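Local coordinates for PDZ domain protein (Parabacteroides distasonis, PDB 4L8N) that is of unknown function but binds magnesium and carries PDZ domains at its N- and C-terminal ends together with a DUF4136 domain, at residues N170-T173 / K174-L177; V280-P283 / L284-Q288; T292-R296 / N297-K301. All coordinates share one frame; numbering follows the deposited sequence.

All three contacts are local, between residues a few positions apart, and they follow one another along the chain. Contact 2, at the end of helix 274-285, is the buried one, made mostly of apolar and sulfur-bearing side chains, with one histidine. Contact 1, at the end of helix 158-175, is partly buried and adds a salt bridge and a glycine turn to its leucine packing. Contact 3 lies at the surface, where a loop enters strand 298-309, and rests on a CH-pi contact of a proline on a tyrosine ring, without a hydrogen bond of its own. Contacts 1 and 2 touch through Glu171 and Lys175; contacts 2 and 3 are tied by Gln288, and both reach the second subunit.

Contact 1: N170-T173 / K174-L177; sequences NELT and KKGL
Glu171 lies alongside Lys174, the two side chains pointing the same way, and its OE2 meets Lys174 NZ at 2.9 Å in a salt bridge. The ammonium approaches from the syn side but 33° out of the carboxylate plane. Lys174 reaches it by bending at chi3 (-86°), which carries its CE past Asn170 O at 3.4 Å. Lys175 takes another course: its CG passes Glu171 O at 3.3 Å, its CD comes within 4.1 Å of Leu172 CD2 where the two side chains cross, and its NZ bonds to Tyr289 O and Cys286 O. The helix closes in a Schellman motif. Leu177 N returns to Leu172 O at 3.0 Å, and Gly176 N to Thr173 O at 3.2 Å, the latter donor standing above the carbonyl plane. Gly176 has a positive phi (110°), at which a CB would collide with the preceding carbonyl oxygen. Across the motif Leu172 CD2 packs on Leu177 CD1 at 4.3 Å. Leu172, Thr173 and Leu177 rest on Phe148 of strand 147-150, while Glu171 leans on Val282 and Pro283 of helix 274-285; the motif ends helix 158-175 just before strand 178-179, in the beta-alpha-beta unit begun by strand 147-150.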
ATOM      1  N   ASN A 170     -11.231 -20.530  14.014  1.00 58.43           N
ATOM      2  CA  ASN A 170     -11.555 -20.050  15.364  1.00 58.78           C
ATOM      3  C   ASN A 170     -12.206 -18.672  15.313  1.00 60.52           C
ATOM      4  O   ASN A 170     -13.196 -18.465  16.004  1.00 60.38           O
ATOM      5  CB  ASN A 170     -10.324 -20.015  16.305  1.00 63.05           C
ATOM      6  CG  ASN A 170      -9.718 -21.371  16.643  1.00101.54           C
ATOM      7  OD1 ASN A 170     -10.363 -22.434  16.538  1.00103.63           O
ATOM      8  ND2 ASN A 170      -8.450 -21.363  17.074  1.00 91.60           N
ATOM      9  N   GLU A 171     -11.688 -17.755  14.475  1.00 55.09           N
ATOM     10  CA  GLU A 171     -12.236 -16.400  14.358  1.00 53.97           C
ATOM     11  C   GLU A 171     -13.668 -16.377  13.866  1.00 58.59           C
ATOM     12  O   GLU A 171     -14.486 -15.658  14.440  1.00 59.63           O
ATOM     13  CB  GLU A 171     -11.380 -15.523  13.430  1.00 54.20           C
ATOM     14  CG  GLU A 171     -10.114 -14.990  14.071  1.00 57.70           C
ATOM     15  CD  GLU A 171     -10.201 -14.572  15.529  1.00 73.95           C
ATOM     16  OE1 GLU A 171     -10.907 -13.583  15.834  1.00 61.55           O
ATOM     17  OE2 GLU A 171      -9.544 -15.232  16.366  1.00 67.42           O
ATOM     18  N   LEU A 172     -13.967 -17.167  12.816  1.00 53.36           N
ATOM     19  CA  LEU A 172     -15.269 -17.222  12.154  1.00 52.07           C
ATOM     20  C   LEU A 172     -16.292 -18.014  12.960  1.00 56.97           C
ATOM     21  O   LEU A 172     -17.476 -17.646  12.965  1.00 56.81           O
ATOM     22  CB  LEU A 172     -15.131 -17.806  10.731  1.00 51.36           C
ATOM     23  CG  LEU A 172     -14.264 -17.028   9.717  1.00 51.99           C
ATOM     24  CD1 LEU A 172     -14.406 -17.633   8.313  1.00 51.94           C
ATOM     25  CD2 LEU A 172     -14.614 -15.562   9.679  1.00 48.38           C
ATOM     26  N   THR A 173     -15.857 -19.095  13.654  1.00 53.12           N
ATOM     27  CA  THR A 173     -16.803 -19.831  14.506  1.00 53.15           C
ATOM     28  C   THR A 173     -17.167 -18.956  15.723  1.00 53.98           C
ATOM     29  O   THR A 173     -18.298 -19.031  16.165  1.00 53.88           O
ATOM     30  CB  THR A 173     -16.326 -21.239  14.888  1.00 59.40           C
ATOM     31  OG1 THR A 173     -15.043 -21.183  15.500  1.00 61.38           O
ATOM     32  CG2 THR A 173     -16.318 -22.188  13.699  1.00 56.67           C
ATOM     33  N   LYS A 174     -16.251 -18.069  16.201  1.00 50.34           N
ATOM     34  CA  LYS A 174     -16.542 -17.139  17.309  1.00 50.52           C
ATOM     35  C   LYS A 174     -17.577 -16.083  16.891  1.00 57.17           C
ATOM     36  O   LYS A 174     -18.341 -15.608  17.727  1.00 58.10           O
ATOM     37  CB  LYS A 174     -15.279 -16.450  17.831  1.00 51.56           C
ATOM     38  CG  LYS A 174     -14.361 -17.344  18.662  1.00 62.75           C
ATOM     39  CD  LYS A 174     -13.211 -16.551  19.294  1.00 69.02           C
ATOM     40  CE  LYS A 174     -11.998 -16.379  18.406  1.00 72.71           C
ATOM     41  NZ  LYS A 174     -11.189 -15.194  18.798  1.00 76.85           N
ATOM     42  N   LYS A 175     -17.612 -15.748  15.594  1.00 53.38           N
ATOM     43  CA  LYS A 175     -18.517 -14.767  15.011  1.00 52.58           C
ATOM     44  C   LYS A 175     -19.953 -15.329  14.866  1.00 59.40           C
ATOM     45  O   LYS A 175     -20.914 -14.554  14.776  1.00 61.07           O
ATOM     46  CB  LYS A 175     -17.954 -14.306  13.656  1.00 52.66           C
ATOM     47  CG  LYS A 175     -16.792 -13.338  13.836  1.00 53.70           C
ATOM     48  CD  LYS A 175     -15.962 -13.067  12.575  1.00 54.39           C
ATOM     49  CE  LYS A 175     -14.793 -12.166  12.902  1.00 54.89           C
ATOM     50  NZ  LYS A 175     -15.232 -10.826  13.398  1.00 55.66           N
ATOM     51  N   GLY A 176     -20.077 -16.654  14.879  1.00 55.55           N
ATOM     52  CA  GLY A 176     -21.344 -17.367  14.737  1.00 56.04           C
ATOM     53  C   GLY A 176     -21.503 -18.114  13.419  1.00 60.59           C
ATOM     54  O   GLY A 176     -22.587 -18.619  13.116  1.00 63.18           O
ATOM     55  N   LEU A 177     -20.442 -18.162  12.606  1.00 55.75           N
ATOM     56  CA  LEU A 177     -20.432 -18.898  11.348  1.00 56.51           C
ATOM     57  C   LEU A 177     -20.126 -20.367  11.660  1.00 61.94           C
ATOM     58  O   LEU A 177     -19.587 -20.694  12.722  1.00 58.43           O
ATOM     59  CB  LEU A 177     -19.448 -18.311  10.310  1.00 55.34           C
ATOM     60  CG  LEU A 177     -19.689 -16.853   9.841  1.00 60.00           C
ATOM     61  CD1 LEU A 177     -18.707 -16.470   8.750  1.00 59.34           C
ATOM     62  CD2 LEU A 177     -21.114 -16.639   9.316  1.00 62.68           C
TER

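Contact 2: V280-P283 / L284-Q288; sequences VHVP and LMCMQ
This is a buried i to i+3 and i to i+4 contact along the last turns of helix 274-285 in the DUF4136 region, where His281 and Val282 meet Leu284, Met285 and Cys286. Two backbone bonds hold it: Met285 N to His281 O at 2.7 Å, nearly straight (177° at the hydrogen), and Cys286 N to Val282 O at 2.9 Å. Pro283 has no N-H to give to the preceding turn, and the helix kinks there. Beside these bonds the side chains touch lightly. Leu284 CD1 slants toward His281 CD2 at 4.0 Å. The selenium of Met285, a selenomethionine, lies 4.2 Å from His281 CB. A chi1 of 158° brings Val282 CG1 within 4.2 Å of Cys286 SG. Around them, Leu284 and Met285 press on Phe131 of strand 123-135, and Val282 reaches Phe244 of strand 240-250. Leu284 and Pro283 also meet Phe218 of the second subunit. Among the side chains that meet across the contact, the imidazole is the polar one, and both its nitrogens are bonded, ND1 to Tyr277 O and NE2 to Arg215 NH1 of the second subunit; this pairing is consistent with a neutral ring protonated on ND1.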
ATOM      1  N   VAL A 280      -0.954 -13.992  14.933  1.00 51.29           N
ATOM      2  CA  VAL A 280      -1.086 -12.649  15.502  1.00 48.52           C
ATOM      3  C   VAL A 280      -2.132 -11.818  14.752  1.00 51.07           C
ATOM      4  O   VAL A 280      -2.981 -11.205  15.386  1.00 50.74           O
ATOM      5  CB  VAL A 280       0.293 -11.917  15.546  1.00 50.51           C
ATOM      6  CG1 VAL A 280       0.182 -10.474  16.036  1.00 48.44           C
ATOM      7  CG2 VAL A 280       1.292 -12.677  16.400  1.00 50.97           C
ATOM      8  N   HIS A 281      -2.067 -11.788  13.416  1.00 48.61           N
ATOM      9  CA  HIS A 281      -2.859 -10.893  12.561  1.00 46.28           C
ATOM     10  C   HIS A 281      -4.192 -11.420  12.070  1.00 51.38           C
ATOM     11  O   HIS A 281      -5.080 -10.584  11.896  1.00 51.75           O
ATOM     12  CB  HIS A 281      -2.008 -10.409  11.405  1.00 45.42           C
ATOM     13  CG  HIS A 281      -0.823  -9.638  11.898  1.00 48.08           C
ATOM     14  ND1 HIS A 281       0.363 -10.275  12.234  1.00 50.01           N
ATOM     15  CD2 HIS A 281      -0.699  -8.311  12.164  1.00 49.34           C
ATOM     16  CE1 HIS A 281       1.186  -9.313  12.645  1.00 49.34           C
ATOM     17  NE2 HIS A 281       0.600  -8.115  12.609  1.00 49.32           N
ATOM     18  N   VAL A 282      -4.398 -12.754  11.909  1.00 48.86           N
ATOM     19  CA  VAL A 282      -5.733 -13.269  11.535  1.00 49.53           C
ATOM     20  C   VAL A 282      -6.824 -12.630  12.472  1.00 54.35           C
ATOM     21  O   VAL A 282      -7.809 -12.094  11.934  1.00 54.35           O
ATOM     22  CB  VAL A 282      -5.835 -14.832  11.527  1.00 53.63           C
ATOM     23  CG1 VAL A 282      -7.282 -15.318  11.683  1.00 52.23           C
ATOM     24  CG2 VAL A 282      -5.203 -15.420  10.271  1.00 54.19           C
ATOM     25  N   PRO A 283      -6.662 -12.637  13.834  1.00 49.92           N
ATOM     26  CA  PRO A 283      -7.704 -12.024  14.697  1.00 49.01           C
ATOM     27  C   PRO A 283      -7.871 -10.505  14.494  1.00 51.05           C
ATOM     28  O   PRO A 283      -8.983 -10.001  14.619  1.00 51.25           O
ATOM     29  CB  PRO A 283      -7.231 -12.344  16.126  1.00 50.47           C
ATOM     30  CG  PRO A 283      -6.218 -13.422  15.989  1.00 55.15           C
ATOM     31  CD  PRO A 283      -5.582 -13.232  14.658  1.00 51.01           C
ATOM     32  N   LEU A 284      -6.793  -9.778  14.185  1.00 47.91           N
ATOM     33  CA  LEU A 284      -6.880  -8.330  13.931  1.00 47.59           C
ATOM     34  C   LEU A 284      -7.549  -8.058  12.563  1.00 53.81           C
ATOM     35  O   LEU A 284      -8.437  -7.208  12.473  1.00 55.27           O
ATOM     36  CB  LEU A 284      -5.496  -7.654  13.992  1.00 46.74           C
ATOM     37  CG  LEU A 284      -4.728  -7.713  15.302  1.00 48.79           C
ATOM     38  CD1 LEU A 284      -3.292  -7.288  15.078  1.00 47.50           C
ATOM     39  CD2 LEU A 284      -5.398  -6.861  16.408  1.00 47.62           C
HETATM   40  N   MSE A 285      -7.138  -8.806  11.515  1.00 49.68           N
HETATM   41  CA  MSE A 285      -7.685  -8.742  10.151  1.00 47.96           C
HETATM   42  C   MSE A 285      -9.177  -9.067  10.090  1.00 53.60           C
HETATM   43  O   MSE A 285      -9.916  -8.388   9.379  1.00 54.85           O
HETATM   44  CB  MSE A 285      -6.933  -9.723   9.246  1.00 48.79           C
HETATM   45  CG  MSE A 285      -5.548  -9.250   8.883  1.00 53.36           C
HETATM   46 SE   MSE A 285      -4.475 -10.603   8.036  0.75 58.91          SE
HETATM   47  CE  MSE A 285      -5.437 -10.703   6.444  1.00 56.18           C
ATOM     48  N   CYS A 286      -9.623 -10.097  10.829  1.00 50.59           N
ATOM     49  CA  CYS A 286     -11.025 -10.527  10.815  1.00 50.39           C
ATOM     50  C   CYS A 286     -11.946  -9.658  11.664  1.00 50.49           C
ATOM     51  O   CYS A 286     -13.169  -9.840  11.582  1.00 50.67           O
ATOM     52  CB  CYS A 286     -11.144 -11.991  11.197  1.00 52.21           C
ATOM     53  SG  CYS A 286     -10.411 -13.104   9.978  1.00 57.43           S
HETATM   54  N   MSE A 287     -11.406  -8.677  12.418  1.00 43.92           N
HETATM   55  CA  MSE A 287     -12.267  -7.759  13.186  1.00 42.82           C
HETATM   56  C   MSE A 287     -13.109  -6.904  12.223  1.00 49.13           C
HETATM   57  O   MSE A 287     -14.132  -6.341  12.627  1.00 49.12           O
HETATM   58  CB  MSE A 287     -11.445  -6.880  14.129  1.00 43.67           C
HETATM   59  CG  MSE A 287     -11.265  -7.520  15.492  1.00 49.84           C
HETATM   60 SE   MSE A 287     -10.165  -6.497  16.731  0.75 55.81          SE
HETATM   61  CE  MSE A 287     -11.344  -5.146  17.023  1.00 52.92           C
ATOM     62  N   GLN A 288     -12.687  -6.834  10.931  1.00 45.57           N
ATOM     63  CA  GLN A 288     -13.442  -6.095   9.934  1.00 45.32           C
ATOM     64  C   GLN A 288     -14.378  -7.000   9.142  1.00 48.37           C
ATOM     65  O   GLN A 288     -14.992  -6.524   8.198  1.00 50.44           O
ATOM     66  CB  GLN A 288     -12.547  -5.256   9.027  1.00 46.38           C
ATOM     67  CG  GLN A 288     -12.022  -4.036   9.769  1.00 46.77           C
ATOM     68  CD  GLN A 288     -11.723  -2.913   8.851  1.00 57.13           C
ATOM     69  OE1 GLN A 288     -12.413  -1.889   8.843  1.00 54.05           O
ATOM     70  NE2 GLN A 288     -10.700  -3.105   8.037  1.00 50.98           N
TER

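Contact 3: T292-R296 / N297-K301; sequences TKYGR and NVPFK
A loop bends into the first residues of strand 298-309 here, so that the ring of Tyr294 lies under Pro299 in a CH-pi contact. Pro299 CD stands 3.5 Å from the centroid of the Tyr294 ring, 10° off the normal, directly over the middle of one face. The next ring carbon of the proline follows the tyrosine outward, with Pro299 CG 3.6 Å from Tyr294 CZ, so the two rings cross at a slant while staying in touch along the length of the phenol. With its CG anti to the carbonyl carbon (chi1 -63°), Tyr294 swings its ring toward the strand, where CD2 also meets Val298 CG1 at 4.3 Å. The far end of the phenol is fixed as well, because OH hydrogen-bonds to Lys457 O, in the terminal carboxylate of the chain. With an alanine here the ring and its OH are gone, so Pro299 would probably lose the surface packed against its CD and CG, and the C-terminal end would probably be held less firmly to the loop. Where the loop meets the strand, Arg296 and Asn297 run side by side, their guanidinium and amide planes 75° apart. Asn297 OD1 sits over one face of the guanidinium, 3.6 Å from Arg296 NH2, without a hydrogen bond between them. That NH2 makes its salt bridge to Glu235 OE2 of the second subunit. The backbone N of both Lys293 and Tyr294 bonds to OE1 of Gln288, just past helix 274-285, while strand 298-309 lies between strands 123-135 and 438-456 in a large mixed sheet, with Val298 packed on both Phe131 and Ile456.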
ATOM      1  N   THR A 292     -16.714  -3.688   7.948  1.00 50.72           N
ATOM      2  CA  THR A 292     -15.563  -3.025   7.351  1.00 49.35           C
ATOM      3  C   THR A 292     -15.814  -1.516   7.268  1.00 55.56           C
ATOM      4  O   THR A 292     -16.745  -1.083   6.582  1.00 56.42           O
ATOM      5  CB  THR A 292     -15.278  -3.624   5.946  1.00 51.48           C
ATOM      6  OG1 THR A 292     -15.000  -5.021   6.046  1.00 50.30           O
ATOM      7  CG2 THR A 292     -14.119  -2.951   5.236  1.00 47.63           C
ATOM      8  N   LYS A 293     -14.979  -0.713   7.960  1.00 53.93           N
ATOM      9  CA  LYS A 293     -15.077   0.736   7.846  1.00 54.69           C
ATOM     10  C   LYS A 293     -13.731   1.364   7.370  1.00 58.69           C
ATOM     11  O   LYS A 293     -13.755   2.472   6.844  1.00 60.87           O
ATOM     12  CB  LYS A 293     -15.656   1.428   9.091  1.00 57.65           C
ATOM     13  CG  LYS A 293     -14.989   1.220  10.435  1.00 66.64           C
ATOM     14  CD  LYS A 293     -15.580   2.232  11.438  1.00 76.45           C
ATOM     15  CE  LYS A 293     -15.220   1.924  12.875  1.00 96.31           C
ATOM     16  NZ  LYS A 293     -15.397   3.114  13.756  1.00111.04           N
ATOM     17  N   TYR A 294     -12.603   0.634   7.445  1.00 52.63           N
ATOM     18  CA  TYR A 294     -11.280   1.096   6.970  1.00 51.68           C
ATOM     19  C   TYR A 294     -10.767   0.237   5.831  1.00 56.23           C
ATOM     20  O   TYR A 294     -10.520  -0.950   6.018  1.00 54.71           O
ATOM     21  CB  TYR A 294     -10.241   1.113   8.102  1.00 52.01           C
ATOM     22  CG  TYR A 294     -10.627   2.081   9.191  1.00 55.44           C
ATOM     23  CD1 TYR A 294     -10.466   3.452   9.017  1.00 58.71           C
ATOM     24  CD2 TYR A 294     -11.255   1.641  10.351  1.00 55.48           C
ATOM     25  CE1 TYR A 294     -10.892   4.356   9.983  1.00 60.79           C
ATOM     26  CE2 TYR A 294     -11.673   2.537  11.329  1.00 57.10           C
ATOM     27  CZ  TYR A 294     -11.483   3.894  11.143  1.00 68.73           C
ATOM     28  OH  TYR A 294     -11.888   4.796  12.095  1.00 77.69           O
ATOM     29  N   GLY A 295     -10.573   0.848   4.674  1.00 54.91           N
ATOM     30  CA  GLY A 295     -10.082   0.134   3.507  1.00 55.29           C
ATOM     31  C   GLY A 295      -8.584  -0.041   3.403  1.00 62.04           C
ATOM     32  O   GLY A 295      -8.127  -1.022   2.814  1.00 59.75           O
ATOM     33  N   ARG A 296      -7.795   0.902   3.943  1.00 66.08           N
ATOM     34  CA  ARG A 296      -6.346   0.821   3.725  1.00 68.52           C
ATOM     35  C   ARG A 296      -5.440   0.726   4.965  1.00 76.15           C
ATOM     36  O   ARG A 296      -4.452  -0.009   4.881  1.00 79.96           O
ATOM     37  CB  ARG A 296      -5.858   1.984   2.846  1.00 69.08           C
ATOM     38  CG  ARG A 296      -4.942   1.493   1.727  1.00 84.22           C
ATOM     39  CD  ARG A 296      -4.539   2.577   0.750  1.00 99.98           C
ATOM     40  NE  ARG A 296      -3.667   3.589   1.358  1.00113.98           N
ATOM     41  CZ  ARG A 296      -2.341   3.510   1.406  1.00121.93           C
ATOM     42  NH1 ARG A 296      -1.712   2.458   0.895  1.00 96.47           N
ATOM     43  NH2 ARG A 296      -1.633   4.482   1.970  1.00111.36           N
ATOM     44  N   ASN A 297      -5.652   1.491   6.031  1.00 70.15           N
ATOM     45  CA  ASN A 297      -4.723   1.394   7.179  1.00 68.70           C
ATOM     46  C   ASN A 297      -5.570   1.348   8.404  1.00 70.87           C
ATOM     47  O   ASN A 297      -6.183   2.378   8.725  1.00 74.12           O
ATOM     48  CB  ASN A 297      -3.717   2.569   7.223  1.00 65.35           C
ATOM     49  CG  ASN A 297      -2.725   2.643   6.080  1.00 85.16           C
ATOM     50  OD1 ASN A 297      -2.719   3.606   5.308  1.00 83.92           O
ATOM     51  ND2 ASN A 297      -1.833   1.658   5.953  1.00 72.42           N
ATOM     52  N   VAL A 298      -5.681   0.155   9.050  1.00 59.77           N
ATOM     53  CA  VAL A 298      -6.605  -0.036  10.167  1.00 55.68           C
ATOM     54  C   VAL A 298      -6.057   0.477  11.513  1.00 55.20           C
ATOM     55  O   VAL A 298      -5.126  -0.112  12.089  1.00 53.78           O
ATOM     56  CB  VAL A 298      -7.138  -1.495  10.330  1.00 56.88           C
ATOM     57  CG1 VAL A 298      -8.402  -1.516  11.190  1.00 55.06           C
ATOM     58  CG2 VAL A 298      -7.386  -2.171   8.986  1.00 56.19           C
ATOM     59  N   PRO A 299      -6.771   1.476  12.087  1.00 50.03           N
ATOM     60  CA  PRO A 299      -6.423   1.964  13.426  1.00 49.51           C
ATOM     61  C   PRO A 299      -7.070   1.128  14.557  1.00 55.53           C
ATOM     62  O   PRO A 299      -8.300   0.930  14.569  1.00 56.54           O
ATOM     63  CB  PRO A 299      -6.982   3.390  13.408  1.00 51.32           C
ATOM     64  CG  PRO A 299      -8.173   3.321  12.551  1.00 55.56           C
ATOM     65  CD  PRO A 299      -7.928   2.221  11.542  1.00 51.40           C
ATOM     66  N   PHE A 300      -6.243   0.664  15.524  1.00 51.20           N
ATOM     67  CA  PHE A 300      -6.670  -0.082  16.714  1.00 50.05           C
ATOM     68  C   PHE A 300      -6.287   0.630  17.996  1.00 57.30           C
ATOM     69  O   PHE A 300      -5.247   1.286  18.053  1.00 59.06           O
ATOM     70  CB  PHE A 300      -6.056  -1.481  16.766  1.00 50.89           C
ATOM     71  CG  PHE A 300      -6.378  -2.399  15.619  1.00 51.64           C
ATOM     72  CD1 PHE A 300      -5.623  -2.370  14.453  1.00 54.15           C
ATOM     73  CD2 PHE A 300      -7.407  -3.332  15.722  1.00 51.15           C
ATOM     74  CE1 PHE A 300      -5.915  -3.240  13.397  1.00 54.58           C
ATOM     75  CE2 PHE A 300      -7.677  -4.213  14.683  1.00 53.16           C
ATOM     76  CZ  PHE A 300      -6.931  -4.160  13.524  1.00 51.35           C
ATOM     77  N   LYS A 301      -7.100   0.432  19.047  1.00 53.87           N
ATOM     78  CA  LYS A 301      -6.909   0.945  20.389  1.00 53.62           C
ATOM     79  C   LYS A 301      -7.069  -0.204  21.407  1.00 56.26           C
ATOM     80  O   LYS A 301      -8.114  -0.864  21.439  1.00 54.55           O
ATOM     81  CB  LYS A 301      -7.885   2.095  20.686  1.00 57.04           C
ATOM     82  CG  LYS A 301      -7.407   2.979  21.835  1.00 65.07           C
ATOM     83  CD  LYS A 301      -8.512   3.853  22.388  1.00 72.56           C
ATOM     84  CE  LYS A 301      -8.255   4.242  23.823  1.00 75.22           C
ATOM     85  NZ  LYS A 301      -9.176   5.320  24.275  1.00 80.21           N
TER